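Local coordinates for tyrosine specific protein phosphatase (Trypanosoma cruzi, PDB 4AZ1) that probably removes phosphate groups from phosphotyrosine residues of other proteins, at residues I117-L122 with V189-W194; C93-V98 with V128-Y133; P195-P200 with V271-Q276; L167-R172 with E207-N212. All blocks are in the same frame, centred on the assembly; numbering follows the deposited sequence.

Contact 1 (I117-L122 with V189-W194); sequences IMVTKL and VQYTGW. With FMT (formic acid), chain G.
Val189 makes the first link, its carbonyl O taking the N-H of Met118 in an almost straight bond, with Met118 N and Val189 O 2.8 Å apart. Gln190 comes next and lies alongside Met118, both side chains pointing the same way. With CG anti to its backbone N (chi1 -177°) and the chain extended beyond, Gln190 carries its amide past the end of the strand. There Gln190 NE2 donates to a lone pair of Thr120 O at 3.1 Å, Thr120 O lying in the amide plane. Gln190 NE2 also donates to O1 of a bound formic acid at 2.7 Å; Leu122 N binds the same oxygen, while Gln190 OE1 is taken up by Arg172. Tyr191 N closes the ladder on Met118 O at 2.8 Å. Tyr191 CD2 lies 4.0 Å from Val119 CG1. The pairing is parallel: strands 115-118 and 184-191 are neighbours in the central mixed sheet of the phosphatase domain, and the second runs straight into the WPD loop of this family. Beyond the strand, Thr192 sets CB against Lys121 CG at 3.6 Å, the two side chains crossing at about a right angle. Trp194, the tryptophan that starts the WPD sequence, brings CE3 to within 3.8 Å of the same methyl, Val119 CG1. Trp194 NE1 donates to Gly198 O, and Trp194 O accepts from Arg232 of the signature motif.

Contact 2 (C93-V98 with V128-Y133); sequences CQAPVV and VKADRY. With FMT (formic acid), chain H.
Ala95 and Ala130 are squeezed together, their CB atoms 3.5 Å apart, tighter than usual for two methyls. Ala95 CB also rests on backbone, 3.7 Å from Lys129 O. A looser apolar touch lies farther along 128-133, where Pro96 CG stands 4.4 Å from Tyr133 CD2. The Tyr133 ring is held from elsewhere: Phe104 of helix 101-110 meets it edge-to-face, and its OH bonds to His225 and Gln188. Two loops meet here. One leads from strand 90-93 into helix 101-110, and the other leaves the small hairpin 123-128, which probably corresponds to the E-loop of tyrosine phosphatases. Both reach Ser227 in the phosphate-binding signature loop, Ala95 through a backbone bond and Lys129 by its carbonyl O to Ser227 OG. No direct hydrogen bond joins the two segments; two waters bridge them, and the partly exposed Asp131 and Val98 form the looser side. One water donates to Pro96 O at 2.6 Å and accepts from Asp131 N at 2.9 Å. A second accepts from Val98 N and donates to Asp131 OD2, each at 2.9 Å. With CG opposite its carbonyl carbon (chi1 -72°), the Asp131 side chain crosses that of Val98 at about a right angle, Asp131 OD1 lying 3.6 Å from Val98 CG2. Arg50 forms a salt bridge to Asp131 OD2, while Leu52 of the second subunit packs on Val98.

Contact 3 (P195-P200 with V271-Q276); sequences PDHGIP and VQRMEQ. With EDO (1,2-ethanediol), chain C.
Asp196 and Arg273 form a two-pronged salt bridge: Arg273 NE donates to Asp196 OD1 at 2.8 Å and Arg273 NH2 to Asp196 OD2 at 2.9 Å. Arg273 presents the NE side of its guanidinium, and both oxygens are met on their syn sides but tilted out of the carboxylate plane, with the two planes 38° apart. Asp196 OD2 has a second cation in Lys129. Asp196 OD1 also receives a water that donates to Gln272 OE1 and accepts from Gln276 NE2. The His197 ring stacks on the guanidinium of Arg273, centres 3.6 Å apart and planes at 20°; Gln272 CD approaches the opposite face. Asp196 and His197 are the central residues of a type II turn, closed by Gly198 N on Pro195 O, within the WPD loop of tyrosine phosphatases. The turn packs on the Q-loop region, where helix 274-288 begins. Gln276 OE1 reaches back to the N-H of Arg273, the N-cap residue, at 3.1 Å, the donor sitting above the carbonyl plane. A second water donates both to Gly198 O at 2.8 Å and to Glu275 OE2 at 2.9 Å. Glu275 folds at chi2 (-82°), which brings OE2 within 3.4 Å of His197 CA.

Contact 4 (L167-R172 with E207-N212); sequences LKITRR and EALLTN
Arg171 stretches from its strand toward Asn212 on the facing helix. CB points at the helix, and Arg171 CG, anti to the carbonyl carbon (chi1 -61°), passes 4.1 Å from Ile169 CG2. From CG to NE the chain runs extended, delivering the guanidinium to the helix surface. Arg171 NE makes a weak hydrogen bond to Asn212 OD1 at 3.3 Å, and Arg171 NH2 a better one to the same oxygen at 3.2 Å. OD1 thus sits at the guanidinium edge, near its plane, held by two N-H groups at once, while the amide of Asn212 is turned 72° from that plane. Arg171 NH2 also comes within 4.2 Å of Ala208 CB, one helical turn earlier. NH1 points to a long, weak ion pair with Glu164, and the methyl Ile169 CG2 lies over the centre of one guanidinium face. Helix 203-215 packs here on one face of the central mixed sheet, in the alpha/beta manner of the phosphatase fold; strand 169-172 and helix 207-212 run within 22° of parallel, their axes 11.0 Å apart. Ile169 and Arg171 face the helix, whereas Thr170 and Arg172 alternate to the other face, where Arg172 makes a cation-pi contact with Trp134. Where the strand begins, Lys168 and Ile169 both face Glu164 in a G1 beta bulge. Three apolar contacts complete the packing between the segments. Ile169 CD1 lies 3.9 Å from Ala208 CB and also touches Leu209 CD2, and Leu167 CD1 meets Ala208 CB from the bulge side at 4.0 Å.

Contact 1 is the buried one, built on main-chain pairing inside the central sheet; contact 3 lies at the surface and depends on charge, stacking and water. Contacts 2 and 4 are partly buried, the former joining two loops by methyl packing and water bridges, the latter laying a helix on the sheet. Contacts 1 and 4 share that sheet: strands 184-191 and 169-177 are neighbours, linked by Gln190 N on Thr170 O. Contact 1 meets contact 3 where Trp194 packs on Ile199 and Pro200, and contact 2 through Leu122 O, which probably accepts from Lys129 N and Ala130 N. A salt bridge from Lys129 to Asp196 joins contacts 2 and 3 directly; contact 4 touches neither.

Contact 1 (I117-L122 with V189-W194)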
loop_
_atom_site.group_PDB
_atom_site.type_symbol
_atom_site.label_atom_id
_atom_site.label_comp_id
_atom_site.label_asym_id
_atom_site.label_seq_id
_atom_site.Cartn_x
_atom_site.Cartn_y
_atom_site.Cartn_z
ATOM N N ILE A 117 15.764 8.603 2.984
ATOM C CA ILE A 117 16.974 7.820 2.829
ATOM C C ILE A 117 16.680 6.387 3.212
ATOM O O ILE A 117 16.160 6.125 4.300
ATOM C CB ILE A 117 18.104 8.345 3.705
ATOM C CG1 ILE A 117 18.466 9.765 3.275
ATOM C CG2 ILE A 117 19.334 7.424 3.608
ATOM C CD1 ILE A 117 19.623 10.334 4.042
ATOM N N MET A 118 16.986 5.472 2.290
ATOM C CA MET A 118 16.740 4.056 2.479
ATOM C C MET A 118 18.099 3.362 2.537
ATOM O O MET A 118 18.874 3.425 1.575
ATOM C CB MET A 118 15.901 3.512 1.302
ATOM C CG MET A 118 15.675 2.013 1.377
ATOM S SD MET A 118 14.692 1.465 -0.030
ATOM C CE MET A 118 14.794 -0.309 0.222
ATOM N N VAL A 119 18.393 2.720 3.669
ATOM C CA VAL A 119 19.702 2.109 3.878
ATOM C C VAL A 119 19.633 0.578 3.910
ATOM O O VAL A 119 20.078 -0.072 4.862
ATOM C CB VAL A 119 20.370 2.653 5.187
ATOM C CG1 VAL A 119 21.815 2.258 5.235
ATOM C CG2 VAL A 119 20.300 4.165 5.211
ATOM N N THR A 120 19.062 0.001 2.865
ATOM C CA THR A 120 18.985 -1.444 2.739
ATOM C C THR A 120 18.675 -1.763 1.285
ATOM O O THR A 120 18.171 -0.903 0.557
ATOM C CB THR A 120 17.852 -2.037 3.652
ATOM O OG1 THR A 120 17.830 -3.462 3.539
ATOM C CG2 THR A 120 16.474 -1.484 3.247
ATOM N N LYS A 121 18.982 -2.987 0.857
ATOM C CA LYS A 121 18.337 -3.536 -0.337
ATOM C C LYS A 121 16.963 -4.074 0.026
ATOM O O LYS A 121 16.657 -4.296 1.212
ATOM C CB LYS A 121 19.161 -4.665 -0.960
ATOM C CG LYS A 121 20.538 -4.223 -1.431
ATOM C CD LYS A 121 21.177 -5.316 -2.246
ATOM C CE LYS A 121 22.408 -5.833 -1.559
ATOM N NZ LYS A 121 23.259 -6.530 -2.558
ATOM N N LEU A 122 16.151 -4.300 -1.004
ATOM C CA LEU A 122 14.833 -4.909 -0.854
ATOM C C LEU A 122 14.967 -6.303 -0.251
ATOM O O LEU A 122 14.143 -6.705 0.581
ATOM C CB LEU A 122 14.148 -5.018 -2.239
ATOM C CG LEU A 122 13.791 -3.669 -2.882
ATOM C CD1 LEU A 122 13.372 -3.859 -4.375
ATOM C CD2 LEU A 122 12.676 -2.991 -2.086
ATOM N N VAL A 189 16.877 8.478 -1.658
ATOM C CA VAL A 189 18.256 8.059 -1.877
ATOM C C VAL A 189 18.382 6.656 -1.276
ATOM O O VAL A 189 18.147 6.469 -0.086
ATOM C CB VAL A 189 19.245 9.021 -1.183
ATOM C CG1 VAL A 189 20.695 8.650 -1.520
ATOM C CG2 VAL A 189 18.976 10.466 -1.614
ATOM N N GLN A 190 18.715 5.667 -2.096
ATOM C CA GLN A 190 18.871 4.311 -1.583
ATOM C C GLN A 190 20.344 3.915 -1.599
ATOM O O GLN A 190 21.020 4.015 -2.626
ATOM C CB GLN A 190 18.040 3.303 -2.400
ATOM C CG GLN A 190 18.103 1.855 -1.864
ATOM C CD GLN A 190 17.401 0.864 -2.777
ATOM O OE1 GLN A 190 17.007 1.212 -3.896
ATOM N NE2 GLN A 190 17.230 -0.380 -2.300
ATOM N N TYR A 191 20.830 3.449 -0.454
ATOM C CA TYR A 191 22.204 2.987 -0.335
ATOM C C TYR A 191 22.179 1.473 -0.139
ATOM O O TYR A 191 21.643 0.968 0.865
ATOM C CB TYR A 191 22.872 3.694 0.851
ATOM C CG TYR A 191 24.240 3.171 1.213
ATOM C CD1 TYR A 191 25.152 2.837 0.233
ATOM C CD2 TYR A 191 24.620 3.019 2.551
ATOM C CE1 TYR A 191 26.403 2.347 0.557
ATOM C CE2 TYR A 191 25.875 2.550 2.888
ATOM C CZ TYR A 191 26.764 2.213 1.885
ATOM O OH TYR A 191 28.022 1.740 2.198
ATOM N N THR A 192 22.758 0.754 -1.103
ATOM C CA THR A 192 22.686 -0.710 -1.140
ATOM C C THR A 192 24.040 -1.372 -0.886
ATOM O O THR A 192 24.205 -2.568 -1.146
ATOM C CB THR A 192 22.181 -1.217 -2.519
ATOM O OG1 THR A 192 23.067 -0.755 -3.544
ATOM C CG2 THR A 192 20.781 -0.734 -2.810
ATOM N N GLY A 193 25.007 -0.607 -0.383
ATOM C CA GLY A 193 26.345 -1.145 -0.191
ATOM C C GLY A 193 26.669 -1.463 1.265
ATOM O O GLY A 193 27.834 -1.667 1.618
ATOM N N TRP A 194 25.645 -1.503 2.115
ATOM C CA TRP A 194 25.836 -1.843 3.517
ATOM C C TRP A 194 24.784 -2.882 3.952
ATOM O O TRP A 194 23.669 -2.530 4.346
ATOM C CB TRP A 194 25.745 -0.572 4.367
ATOM C CG TRP A 194 25.913 -0.820 5.832
ATOM C CD1 TRP A 194 26.376 -1.962 6.421
ATOM C CD2 TRP A 194 25.622 0.092 6.900
ATOM N NE1 TRP A 194 26.403 -1.814 7.779
ATOM C CE2 TRP A 194 25.940 -0.567 8.104
ATOM C CE3 TRP A 194 25.130 1.399 6.953
ATOM C CZ2 TRP A 194 25.778 0.034 9.349
ATOM C CZ3 TRP A 194 24.966 1.996 8.195
ATOM C CH2 TRP A 194 25.294 1.313 9.372
HETATM C C FMT G . 17.612 -3.236 -4.388
HETATM O O1 FMT G . 17.047 -2.824 -3.375
HETATM O O2 FMT G . 18.466 -4.128 -4.380
HETATM O O HOH W 1 25.233 -4.102 -4.085
#

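Contact 2 (C93-V98 with V128-Y133)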
loop_
_atom_site.group_PDB
_atom_site.type_symbol
_atom_site.label_atom_id
_atom_site.label_comp_id
_atom_site.label_asym_id
_atom_site.label_seq_id
_atom_site.Cartn_x
_atom_site.Cartn_y
_atom_site.Cartn_z
ATOM N N CYS A 93 12.029 5.062 10.783
ATOM C CA CYS A 93 10.874 4.180 10.660
ATOM C C CYS A 93 11.239 2.908 9.948
ATOM O O CYS A 93 12.336 2.797 9.397
ATOM C CB CYS A 93 9.726 4.892 9.931
ATOM S SG CYS A 93 10.160 5.406 8.252
ATOM N N GLN A 94 10.337 1.935 9.986
ATOM C CA GLN A 94 10.570 0.656 9.311
ATOM C C GLN A 94 10.354 0.861 7.817
ATOM O O GLN A 94 9.835 1.911 7.386
ATOM C CB GLN A 94 9.561 -0.390 9.812
ATOM C CG GLN A 94 8.127 -0.021 9.412
ATOM C CD GLN A 94 7.087 -1.076 9.775
ATOM O OE1 GLN A 94 7.367 -2.042 10.492
ATOM N NE2 GLN A 94 5.873 -0.885 9.279
ATOM N N ALA A 95 10.776 -0.114 7.020
ATOM C CA ALA A 95 10.361 -0.175 5.618
ATOM C C ALA A 95 8.887 -0.598 5.658
ATOM O O ALA A 95 8.562 -1.671 6.186
ATOM C CB ALA A 95 11.213 -1.216 4.843
ATOM N N PRO A 96 7.990 0.245 5.126
ATOM C CA PRO A 96 6.550 -0.087 5.178
ATOM C C PRO A 96 6.239 -1.399 4.457
ATOM O O PRO A 96 6.864 -1.699 3.427
ATOM C CB PRO A 96 5.882 1.086 4.434
ATOM C CG PRO A 96 6.988 1.621 3.497
ATOM C CD PRO A 96 8.264 1.458 4.324
ATOM N N VAL A 97 5.320 -2.185 5.010
ATOM C CA VAL A 97 4.869 -3.394 4.336
ATOM C C VAL A 97 3.884 -2.977 3.248
ATOM O O VAL A 97 3.435 -1.828 3.228
ATOM C CB VAL A 97 4.227 -4.395 5.315
ATOM C CG1 VAL A 97 5.201 -4.731 6.444
ATOM C CG2 VAL A 97 2.927 -3.836 5.886
ATOM N N VAL A 98 3.581 -3.887 2.328
ATOM C CA VAL A 98 2.729 -3.561 1.181
ATOM C C VAL A 98 1.442 -2.844 1.599
ATOM O O VAL A 98 1.126 -1.775 1.078
ATOM C CB VAL A 98 2.434 -4.813 0.323
ATOM C CG1 VAL A 98 1.308 -4.550 -0.689
ATOM C CG2 VAL A 98 3.712 -5.237 -0.402
ATOM N N VAL A 128 13.663 -11.055 2.795
ATOM C CA VAL A 128 13.063 -9.758 2.458
ATOM C C VAL A 128 13.379 -8.719 3.525
ATOM O O VAL A 128 13.164 -8.954 4.711
ATOM C CB VAL A 128 11.521 -9.835 2.323
ATOM C CG1 VAL A 128 10.994 -8.509 1.783
ATOM C CG2 VAL A 128 11.091 -10.987 1.397
ATOM N N LYS A 129 13.869 -7.557 3.106
ATOM C CA LYS A 129 14.103 -6.448 4.026
ATOM C C LYS A 129 13.092 -5.321 3.816
ATOM O O LYS A 129 12.719 -4.629 4.759
ATOM C CB LYS A 129 15.518 -5.892 3.817
ATOM C CG LYS A 129 16.617 -6.870 4.168
ATOM C CD LYS A 129 16.671 -7.066 5.678
ATOM C CE LYS A 129 17.788 -8.008 6.085
ATOM N NZ LYS A 129 17.786 -8.141 7.592
ATOM N N ALA A 130 12.669 -5.121 2.570
ATOM C CA ALA A 130 11.782 -4.002 2.254
ATOM C C ALA A 130 10.910 -4.281 1.038
ATOM O O ALA A 130 11.161 -5.223 0.277
ATOM C CB ALA A 130 12.592 -2.722 2.031
ATOM N N ASP A 131 9.906 -3.430 0.848
ATOM C CA ASP A 131 9.001 -3.545 -0.287
ATOM C C ASP A 131 9.058 -2.273 -1.118
ATOM O O ASP A 131 9.041 -1.165 -0.572
ATOM C CB ASP A 131 7.566 -3.804 0.190
ATOM C CG ASP A 131 7.381 -5.221 0.734
ATOM O OD1 ASP A 131 7.181 -6.149 -0.080
ATOM O OD2 ASP A 131 7.433 -5.402 1.974
ATOM N N ARG A 132 9.138 -2.438 -2.433
ATOM C CA ARG A 132 9.242 -1.295 -3.342
ATOM C C ARG A 132 8.053 -0.328 -3.255
ATOM O O ARG A 132 6.877 -0.738 -3.286
ATOM C CB ARG A 132 9.403 -1.781 -4.788
ATOM C CG ARG A 132 9.579 -0.639 -5.793
ATOM C CD ARG A 132 9.959 -1.179 -7.170
ATOM N NE ARG A 132 9.038 -2.228 -7.582
ATOM C CZ ARG A 132 7.837 -1.998 -8.117
ATOM N NH1 ARG A 132 7.415 -0.751 -8.313
ATOM N NH2 ARG A 132 7.056 -3.016 -8.464
ATOM N N TYR A 133 8.358 0.960 -3.151
ATOM C CA TYR A 133 7.309 1.971 -3.184
ATOM C C TYR A 133 7.560 3.042 -4.250
ATOM O O TYR A 133 6.888 4.075 -4.271
ATOM C CB TYR A 133 7.118 2.588 -1.796
ATOM C CG TYR A 133 8.411 3.066 -1.166
ATOM C CD1 TYR A 133 8.910 4.329 -1.439
ATOM C CD2 TYR A 133 9.114 2.258 -0.280
ATOM C CE1 TYR A 133 10.086 4.786 -0.854
ATOM C CE2 TYR A 133 10.306 2.705 0.314
ATOM C CZ TYR A 133 10.779 3.966 0.016
ATOM O OH TYR A 133 11.942 4.423 0.594
HETATM C C FMT H . 6.358 2.419 7.759
HETATM O O1 FMT H . 5.661 2.014 8.701
HETATM O O2 FMT H . 7.328 3.186 7.858
HETATM O O HOH W 2 9.130 -1.052 2.264
HETATM O O HOH W 3 4.831 -6.444 2.841
#

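Contact 3 (P195-P200 with V271-Q276)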
loop_
_atom_site.group_PDB
_atom_site.type_symbol
_atom_site.label_atom_id
_atom_site.label_comp_id
_atom_site.label_asym_id
_atom_site.label_seq_id
_atom_site.Cartn_x
_atom_site.Cartn_y
_atom_site.Cartn_z
ATOM N N PRO A 195 25.137 -4.173 3.882
ATOM C CA PRO A 195 24.131 -5.194 4.206
ATOM C C PRO A 195 23.916 -5.308 5.722
ATOM O O PRO A 195 24.851 -5.056 6.500
ATOM C CB PRO A 195 24.765 -6.487 3.669
ATOM C CG PRO A 195 26.264 -6.254 3.861
ATOM C CD PRO A 195 26.475 -4.749 3.634
ATOM N N ASP A 196 22.702 -5.662 6.139
ATOM C CA ASP A 196 22.458 -5.960 7.551
ATOM C C ASP A 196 23.471 -7.002 8.039
ATOM O O ASP A 196 23.874 -7.871 7.269
ATOM C CB ASP A 196 21.041 -6.492 7.748
ATOM C CG ASP A 196 20.595 -6.423 9.188
ATOM O OD1 ASP A 196 21.326 -5.817 10.020
ATOM O OD2 ASP A 196 19.506 -6.951 9.482
ATOM N N HIS A 197 23.894 -6.879 9.301
ATOM C CA HIS A 197 24.925 -7.750 9.915
ATOM C C HIS A 197 26.337 -7.504 9.391
ATOM O O HIS A 197 27.257 -8.223 9.770
ATOM C CB HIS A 197 24.602 -9.253 9.776
ATOM C CG HIS A 197 23.323 -9.669 10.438
ATOM N ND1 HIS A 197 22.123 -9.747 9.756
ATOM C CD2 HIS A 197 23.056 -10.049 11.707
ATOM C CE1 HIS A 197 21.176 -10.151 10.581
ATOM N NE2 HIS A 197 21.712 -10.340 11.773
ATOM N N GLY A 198 26.511 -6.517 8.512
ATOM C CA GLY A 198 27.841 -6.171 8.024
ATOM C C GLY A 198 28.177 -4.716 8.326
ATOM O O GLY A 198 27.493 -4.074 9.126
ATOM N N ILE A 199 29.226 -4.196 7.686
ATOM C CA ILE A 199 29.587 -2.776 7.776
ATOM C C ILE A 199 29.658 -2.154 6.366
ATOM O O ILE A 199 29.712 -2.883 5.368
ATOM C CB ILE A 199 30.930 -2.598 8.491
ATOM C CG1 ILE A 199 32.036 -3.284 7.697
ATOM C CG2 ILE A 199 30.861 -3.167 9.919
ATOM C CD1 ILE A 199 33.432 -3.012 8.250
ATOM N N PRO A 200 29.631 -0.812 6.273
ATOM C CA PRO A 200 29.672 -0.227 4.924
ATOM C C PRO A 200 30.919 -0.621 4.145
ATOM O O PRO A 200 32.021 -0.697 4.712
ATOM C CB PRO A 200 29.667 1.276 5.198
ATOM C CG PRO A 200 28.865 1.401 6.465
ATOM C CD PRO A 200 29.290 0.200 7.295
ATOM N N VAL A 271 20.109 1.697 17.042
ATOM C CA VAL A 271 21.387 0.997 16.909
ATOM C C VAL A 271 21.260 -0.408 17.510
ATOM O O VAL A 271 21.449 -0.631 18.708
ATOM C CB VAL A 271 22.584 1.778 17.486
ATOM C CG1 VAL A 271 23.875 1.067 17.116
ATOM C CG2 VAL A 271 22.596 3.210 16.929
ATOM N N GLN A 272 20.920 -1.345 16.635
ATOM C CA GLN A 272 20.470 -2.672 17.003
ATOM C C GLN A 272 21.637 -3.637 17.228
ATOM O O GLN A 272 21.538 -4.536 18.043
ATOM C CB GLN A 272 19.582 -3.180 15.859
ATOM C CG GLN A 272 18.944 -4.552 16.038
ATOM C CD GLN A 272 18.050 -4.896 14.840
ATOM O OE1 GLN A 272 18.190 -4.310 13.759
ATOM N NE2 GLN A 272 17.127 -5.828 15.034
ATOM N N ARG A 273 22.736 -3.453 16.499
ATOM C CA ARG A 273 23.825 -4.435 16.505
ATOM C C ARG A 273 25.128 -3.772 16.866
ATOM O O ARG A 273 25.323 -2.590 16.582
ATOM C CB ARG A 273 23.964 -5.110 15.125
ATOM C CG ARG A 273 22.657 -5.681 14.603
ATOM C CD ARG A 273 22.875 -6.630 13.415
ATOM N NE ARG A 273 21.646 -6.812 12.635
ATOM C CZ ARG A 273 20.619 -7.578 13.018
ATOM N NH1 ARG A 273 20.660 -8.215 14.189
ATOM N NH2 ARG A 273 19.542 -7.703 12.241
ATOM N N MET A 274 26.022 -4.545 17.478
ATOM C CA MET A 274 27.281 -4.009 17.981
ATOM C C MET A 274 28.074 -3.318 16.862
ATOM O O MET A 274 28.600 -2.211 17.041
ATOM C CB MET A 274 28.100 -5.128 18.639
ATOM C CG MET A 274 29.408 -4.674 19.287
ATOM S SD MET A 274 30.761 -4.532 18.081
ATOM C CE MET A 274 31.247 -6.257 17.933
ATOM N N GLU A 275 28.153 -3.962 15.702
ATOM C CA GLU A 275 28.966 -3.413 14.620
ATOM C C GLU A 275 28.332 -2.148 14.065
ATOM O O GLU A 275 29.033 -1.313 13.502
ATOM C CB GLU A 275 29.224 -4.441 13.504
ATOM C CG GLU A 275 28.010 -4.775 12.684
ATOM C CD GLU A 275 27.120 -5.812 13.345
ATOM O OE1 GLU A 275 27.422 -6.234 14.493
ATOM O OE2 GLU A 275 26.122 -6.206 12.701
ATOM N N GLN A 276 27.022 -1.979 14.251
ATOM C CA GLN A 276 26.385 -0.738 13.799
ATOM C C GLN A 276 26.785 0.428 14.711
ATOM O O GLN A 276 26.936 1.546 14.249
ATOM C CB GLN A 276 24.854 -0.889 13.722
ATOM C CG GLN A 276 24.388 -1.771 12.537
ATOM C CD GLN A 276 22.983 -2.314 12.750
ATOM O OE1 GLN A 276 22.367 -2.050 13.789
ATOM N NE2 GLN A 276 22.477 -3.093 11.783
HETATM C C1 EDO C . 33.131 1.633 7.768
HETATM O O1 EDO C . 33.825 0.668 6.966
HETATM C C2 EDO C . 33.243 2.980 7.074
HETATM O O2 EDO C . 32.484 3.949 7.799
HETATM O O HOH W 4 19.752 -4.088 11.680
HETATM O O HOH W 5 25.123 -4.573 10.503
#

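Contact 4 (L167-R172 with E207-N212)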
loop_
_atom_site.group_PDB
_atom_site.type_symbol
_atom_site.label_atom_id
_atom_site.label_comp_id
_atom_site.label_asym_id
_atom_site.label_seq_id
_atom_site.Cartn_x
_atom_site.Cartn_y
_atom_site.Cartn_z
ATOM N N LEU A 167 29.686 4.172 -5.199
ATOM C CA LEU A 167 29.091 4.449 -3.896
ATOM C C LEU A 167 27.940 3.491 -3.553
ATOM O O LEU A 167 27.528 3.410 -2.393
ATOM C CB LEU A 167 28.611 5.900 -3.828
ATOM C CG LEU A 167 29.693 6.957 -4.046
ATOM C CD1 LEU A 167 29.151 8.375 -3.875
ATOM C CD2 LEU A 167 30.836 6.714 -3.094
ATOM N N LYS A 168 27.442 2.766 -4.557
ATOM C CA LYS A 168 26.249 1.922 -4.409
ATOM C C LYS A 168 25.077 2.760 -3.936
ATOM O O LYS A 168 24.346 2.367 -3.030
ATOM C CB LYS A 168 26.473 0.778 -3.410
ATOM C CG LYS A 168 27.659 -0.132 -3.740
ATOM C CD LYS A 168 27.441 -0.870 -5.048
ATOM C CE LYS A 168 28.277 -2.138 -5.071
ATOM N NZ LYS A 168 28.238 -2.804 -3.736
ATOM N N ILE A 169 24.910 3.927 -4.540
ATOM C CA ILE A 169 23.816 4.799 -4.168
ATOM C C ILE A 169 22.958 5.036 -5.396
ATOM O O ILE A 169 23.483 5.233 -6.499
ATOM C CB ILE A 169 24.346 6.141 -3.591
ATOM C CG1 ILE A 169 24.838 5.942 -2.142
ATOM C CG2 ILE A 169 23.274 7.224 -3.648
ATOM C CD1 ILE A 169 25.587 7.155 -1.573
ATOM N N THR A 170 21.639 4.989 -5.214
ATOM C CA THR A 170 20.720 5.358 -6.293
ATOM C C THR A 170 19.891 6.532 -5.826
ATOM O O THR A 170 19.374 6.515 -4.702
ATOM C CB THR A 170 19.799 4.179 -6.703
ATOM O OG1 THR A 170 20.595 3.153 -7.303
ATOM C CG2 THR A 170 18.762 4.634 -7.743
ATOM N N ARG A 171 19.788 7.560 -6.665
ATOM C CA ARG A 171 18.965 8.724 -6.337
ATOM C C ARG A 171 17.762 8.773 -7.256
ATOM O O ARG A 171 17.910 8.775 -8.482
ATOM C CB ARG A 171 19.776 10.018 -6.449
ATOM C CG ARG A 171 20.954 10.038 -5.504
ATOM C CD ARG A 171 21.606 11.415 -5.336
ATOM N NE ARG A 171 22.506 11.344 -4.181
ATOM C CZ ARG A 171 23.811 11.083 -4.255
ATOM N NH1 ARG A 171 24.400 10.910 -5.438
ATOM N NH2 ARG A 171 24.528 11.013 -3.140
ATOM N N ARG A 172 16.578 8.809 -6.653
ATOM C CA ARG A 172 15.327 8.829 -7.399
ATOM C C ARG A 172 14.609 10.135 -7.095
ATOM O O ARG A 172 14.367 10.465 -5.930
ATOM C CB ARG A 172 14.454 7.626 -7.007
ATOM C CG ARG A 172 15.141 6.267 -7.221
ATOM C CD ARG A 172 14.221 5.091 -6.905
ATOM N NE ARG A 172 14.849 3.823 -7.272
ATOM C CZ ARG A 172 15.520 3.030 -6.433
ATOM N NH1 ARG A 172 15.658 3.354 -5.154
ATOM N NH2 ARG A 172 16.056 1.903 -6.883
ATOM N N GLU A 207 29.295 9.278 4.031
ATOM C CA GLU A 207 29.543 10.721 3.898
ATOM C C GLU A 207 28.658 11.371 2.820
ATOM O O GLU A 207 28.169 12.494 2.991
ATOM C CB GLU A 207 31.018 10.989 3.606
ATOM C CG GLU A 207 31.942 10.925 4.838
ATOM C CD GLU A 207 31.808 12.136 5.774
ATOM O OE1 GLU A 207 30.937 13.002 5.527
ATOM O OE2 GLU A 207 32.578 12.221 6.762
ATOM N N ALA A 208 28.440 10.652 1.720
ATOM C CA ALA A 208 27.628 11.163 0.624
ATOM C C ALA A 208 26.172 11.286 1.082
ATOM O O ALA A 208 25.499 12.282 0.804
ATOM C CB ALA A 208 27.734 10.244 -0.579
ATOM N N LEU A 209 25.694 10.273 1.795
ATOM C CA LEU A 209 24.358 10.329 2.382
ATOM C C LEU A 209 24.201 11.537 3.309
ATOM O O LEU A 209 23.190 12.246 3.248
ATOM C CB LEU A 209 24.045 9.047 3.151
ATOM C CG LEU A 209 23.796 7.756 2.374
ATOM C CD1 LEU A 209 23.325 6.690 3.338
ATOM C CD2 LEU A 209 22.756 7.964 1.274
ATOM N N LEU A 210 25.203 11.777 4.154
ATOM C CA LEU A 210 25.127 12.881 5.105
ATOM C C LEU A 210 25.164 14.227 4.385
ATOM O O LEU A 210 24.577 15.206 4.854
ATOM C CB LEU A 210 26.235 12.775 6.154
ATOM C CG LEU A 210 26.141 11.500 7.003
ATOM C CD1 LEU A 210 27.336 11.389 7.919
ATOM C CD2 LEU A 210 24.859 11.509 7.814
ATOM N N THR A 211 25.854 14.271 3.248
ATOM C CA THR A 211 25.859 15.473 2.417
ATOM C C THR A 211 24.443 15.764 1.931
ATOM O O THR A 211 23.993 16.909 1.980
ATOM C CB THR A 211 26.835 15.345 1.242
ATOM O OG1 THR A 211 28.177 15.414 1.740
ATOM C CG2 THR A 211 26.621 16.465 0.227
ATOM N N ASN A 212 23.732 14.727 1.489
ATOM C CA ASN A 212 22.329 14.894 1.137
ATOM C C ASN A 212 21.522 15.463 2.289
ATOM O O ASN A 212 20.775 16.417 2.098
ATOM C CB ASN A 212 21.701 13.574 0.680
ATOM C CG ASN A 212 22.179 13.151 -0.683
ATOM O OD1 ASN A 212 22.450 11.978 -0.918
ATOM N ND2 ASN A 212 22.318 14.115 -1.585
#